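Local coordinates for protein 6-phosphogluconate dehydrogenase (Pseudomonas syringae, PDB 5U5G) that binds NADP+ and (2-oxopropyl)phosphonic acid and probably acts as an NADP-dependent reductase in fosfomycin biosynthesis, at residues A132-S140 with L152-V160. Residues are numbered along the deposited sequence; the frame is centred on the assembly and turned at random.
Sequences AGILSAIVS and LLEVFCATV
Strands 135-139 and 157-162 run parallel as the two strands of a beta-alpha-beta unit in the NADP-binding domain, joined by helix 143-156. A beta bulge interrupts the pairing: Leu135 pairs with Cys157, but Ser136 pairs with Thr159, so Ala158 is skipped. Leu135 N donates to Phe156 O (3.1 Å). Leu135 O takes Ala158 N in its carbonyl plane (2.7 Å) and, weakly, Thr159 N (3.4 Å). Past the bulge, Ala137 N donates to Thr159 O (2.8 Å) with an N-H...O angle of 163°. On the face toward the helix, Leu135 CD1 meets Phe156 CD1 obliquely (3.9 Å); with Phe156 CG set between its own backbone N and carbonyl carbon (chi1 59°), the ring also meets Ile17 of helix 12-23. Cys157 SG lies against Ala137 CB (3.9 Å), and farther along Val139 CG2 touches Val160 CG1 (3.7 Å) and Leu153 CD1. On the other face Ser136 OG reaches Thr159 CB (3.9 Å), and both residues pack against the second subunit. Leu135 O thus accepts one short and one weak bond where the strand carries its extra residue, and Cys157 and Val160 still face the same apolar side; Leu135, near both bound ligands, is held by backbone bonds and by packing on Phe156.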
loop_
_atom_site.group_PDB
_atom_site.type_symbol
_atom_site.label_atom_id
_atom_site.label_comp_id
_atom_site.label_asym_id
_atom_site.label_seq_id
_atom_site.Cartn_x
_atom_site.Cartn_y
_atom_site.Cartn_z
ATOM N N ALA A 132 -7.931 -4.833 -18.612
ATOM C CA ALA A 132 -8.053 -6.216 -18.170
ATOM C C ALA A 132 -9.418 -6.528 -17.580
ATOM O O ALA A 132 -9.668 -7.684 -17.226
ATOM C CB ALA A 132 -6.974 -6.540 -17.136
ATOM N N GLY A 133 -10.298 -5.536 -17.466
ATOM C CA GLY A 133 -11.629 -5.765 -16.948
ATOM C C GLY A 133 -11.682 -6.082 -15.470
ATOM O O GLY A 133 -12.595 -6.776 -15.031
ATOM N N ILE A 134 -10.730 -5.585 -14.684
ATOM C CA ILE A 134 -10.680 -5.937 -13.267
ATOM C C ILE A 134 -10.811 -4.707 -12.379
ATOM O O ILE A 134 -10.297 -4.702 -11.257
ATOM C CB ILE A 134 -9.383 -6.698 -12.922
ATOM C CG1 ILE A 134 -8.155 -5.863 -13.322
ATOM C CG2 ILE A 134 -9.407 -8.101 -13.537
ATOM C CD1 ILE A 134 -6.958 -6.020 -12.417
ATOM N N LEU A 135 -11.493 -3.663 -12.854
ATOM C CA LEU A 135 -11.669 -2.478 -12.013
ATOM C C LEU A 135 -12.463 -2.822 -10.759
ATOM O O LEU A 135 -13.236 -3.783 -10.723
ATOM C CB LEU A 135 -12.387 -1.356 -12.766
ATOM C CG LEU A 135 -11.587 -0.658 -13.870
ATOM C CD1 LEU A 135 -12.451 0.369 -14.608
ATOM C CD2 LEU A 135 -10.313 -0.029 -13.314
ATOM N N SER A 136 -12.251 -2.032 -9.711
ATOM C CA SER A 136 -13.151 -2.024 -8.566
ATOM C C SER A 136 -14.118 -0.858 -8.709
ATOM O O SER A 136 -13.707 0.265 -9.013
ATOM C CB SER A 136 -12.391 -1.891 -7.243
ATOM O OG SER A 136 -11.436 -2.918 -7.101
ATOM N N ALA A 137 -15.393 -1.118 -8.476
ATOM C CA ALA A 137 -16.413 -0.081 -8.505
ATOM C C ALA A 137 -17.000 0.114 -7.110
ATOM O O ALA A 137 -17.091 -0.830 -6.317
ATOM C CB ALA A 137 -17.525 -0.424 -9.510
ATOM N N ILE A 138 -17.354 1.365 -6.810
ATOM C CA ILE A 138 -18.138 1.737 -5.634
ATOM C C ILE A 138 -19.413 2.388 -6.148
ATOM O O ILE A 138 -19.349 3.309 -6.966
ATOM C CB ILE A 138 -17.373 2.708 -4.716
ATOM C CG1 ILE A 138 -15.888 2.336 -4.659
ATOM C CG2 ILE A 138 -18.036 2.768 -3.332
ATOM C CD1 ILE A 138 -14.984 3.498 -4.260
ATOM N N VAL A 139 -20.565 1.908 -5.699
ATOM C CA VAL A 139 -21.820 2.202 -6.386
ATOM C C VAL A 139 -22.850 2.722 -5.399
ATOM O O VAL A 139 -23.156 2.051 -4.403
ATOM C CB VAL A 139 -22.378 0.964 -7.118
ATOM C CG1 VAL A 139 -23.644 1.329 -7.884
ATOM C CG2 VAL A 139 -21.337 0.371 -8.046
ATOM N N SER A 140 -23.410 3.896 -5.696
ATOM C CA SER A 140 -24.548 4.433 -4.967
ATOM C C SER A 140 -25.706 4.662 -5.930
ATOM O O SER A 140 -25.506 4.974 -7.110
ATOM C CB SER A 140 -24.213 5.754 -4.271
ATOM O OG SER A 140 -23.238 5.586 -3.268
ATOM N N LEU A 152 -23.548 -5.048 -16.816
ATOM C CA LEU A 152 -22.659 -4.230 -17.640
ATOM C C LEU A 152 -21.338 -3.947 -16.927
ATOM O O LEU A 152 -20.267 -3.989 -17.551
ATOM C CB LEU A 152 -23.349 -2.914 -18.000
ATOM C CG LEU A 152 -24.200 -2.773 -19.269
ATOM C CD1 LEU A 152 -24.726 -4.099 -19.767
ATOM C CD2 LEU A 152 -25.349 -1.823 -18.992
ATOM N N LEU A 153 -21.399 -3.608 -15.630
ATOM C CA LEU A 153 -20.178 -3.365 -14.863
ATOM C C LEU A 153 -19.296 -4.601 -14.836
ATOM O O LEU A 153 -18.065 -4.488 -14.830
ATOM C CB LEU A 153 -20.520 -2.936 -13.429
ATOM C CG LEU A 153 -21.436 -1.730 -13.272
ATOM C CD1 LEU A 153 -21.756 -1.480 -11.816
ATOM C CD2 LEU A 153 -20.801 -0.496 -13.913
ATOM N N GLU A 154 -19.921 -5.783 -14.809
ATOM C CA GLU A 154 -19.192 -7.043 -14.802
ATOM C C GLU A 154 -18.239 -7.151 -15.985
ATOM O O GLU A 154 -17.207 -7.824 -15.894
ATOM C CB GLU A 154 -20.193 -8.207 -14.818
ATOM C CG GLU A 154 -19.553 -9.586 -14.742
ATOM C CD GLU A 154 -18.718 -9.772 -13.470
ATOM O OE1 GLU A 154 -17.589 -10.293 -13.574
ATOM O OE2 GLU A 154 -19.222 -9.414 -12.389
ATOM N N VAL A 155 -18.566 -6.499 -17.103
ATOM C CA VAL A 155 -17.692 -6.573 -18.269
ATOM C C VAL A 155 -16.322 -5.977 -17.973
ATOM O O VAL A 155 -15.308 -6.454 -18.494
ATOM C CB VAL A 155 -18.359 -5.886 -19.474
ATOM C CG1 VAL A 155 -17.415 -5.878 -20.673
ATOM C CG2 VAL A 155 -19.663 -6.585 -19.803
ATOM N N PHE A 156 -16.249 -4.933 -17.139
ATOM C CA PHE A 156 -14.964 -4.287 -16.906
ATOM C C PHE A 156 -14.583 -4.175 -15.430
ATOM O O PHE A 156 -13.555 -3.554 -15.119
ATOM C CB PHE A 156 -14.913 -2.894 -17.581
ATOM C CG PHE A 156 -15.978 -1.922 -17.115
ATOM C CD1 PHE A 156 -15.746 -1.073 -16.037
ATOM C CD2 PHE A 156 -17.190 -1.817 -17.794
ATOM C CE1 PHE A 156 -16.729 -0.158 -15.623
ATOM C CE2 PHE A 156 -18.165 -0.911 -17.385
ATOM C CZ PHE A 156 -17.935 -0.090 -16.294
ATOM N N CYS A 157 -15.348 -4.775 -14.520
ATOM C CA CYS A 157 -15.050 -4.720 -13.090
ATOM C C CYS A 157 -14.928 -6.121 -12.504
ATOM O O CYS A 157 -15.686 -7.026 -12.867
ATOM C CB CYS A 157 -16.134 -3.962 -12.298
ATOM S SG CYS A 157 -16.455 -2.244 -12.797
ATOM N N ALA A 158 -14.002 -6.276 -11.556
ATOM C CA ALA A 158 -13.903 -7.496 -10.764
ATOM C C ALA A 158 -14.655 -7.373 -9.441
ATOM O O ALA A 158 -15.433 -8.261 -9.078
ATOM C CB ALA A 158 -12.435 -7.850 -10.502
ATOM N N THR A 159 -14.431 -6.291 -8.708
ATOM C CA THR A 159 -15.100 -6.048 -7.439
ATOM C C THR A 159 -16.068 -4.887 -7.583
ATOM O O THR A 159 -15.744 -3.877 -8.213
ATOM C CB THR A 159 -14.091 -5.739 -6.333
ATOM O OG1 THR A 159 -13.012 -6.668 -6.416
ATOM C CG2 THR A 159 -14.754 -5.870 -4.962
ATOM N N VAL A 160 -17.258 -5.038 -7.005
ATOM C CA VAL A 160 -18.279 -3.994 -7.009
ATOM C C VAL A 160 -18.855 -3.889 -5.599
ATOM O O VAL A 160 -19.440 -4.854 -5.094
ATOM C CB VAL A 160 -19.392 -4.282 -8.036
ATOM C CG1 VAL A 160 -20.458 -3.201 -7.996
ATOM C CG2 VAL A 160 -18.820 -4.400 -9.448
#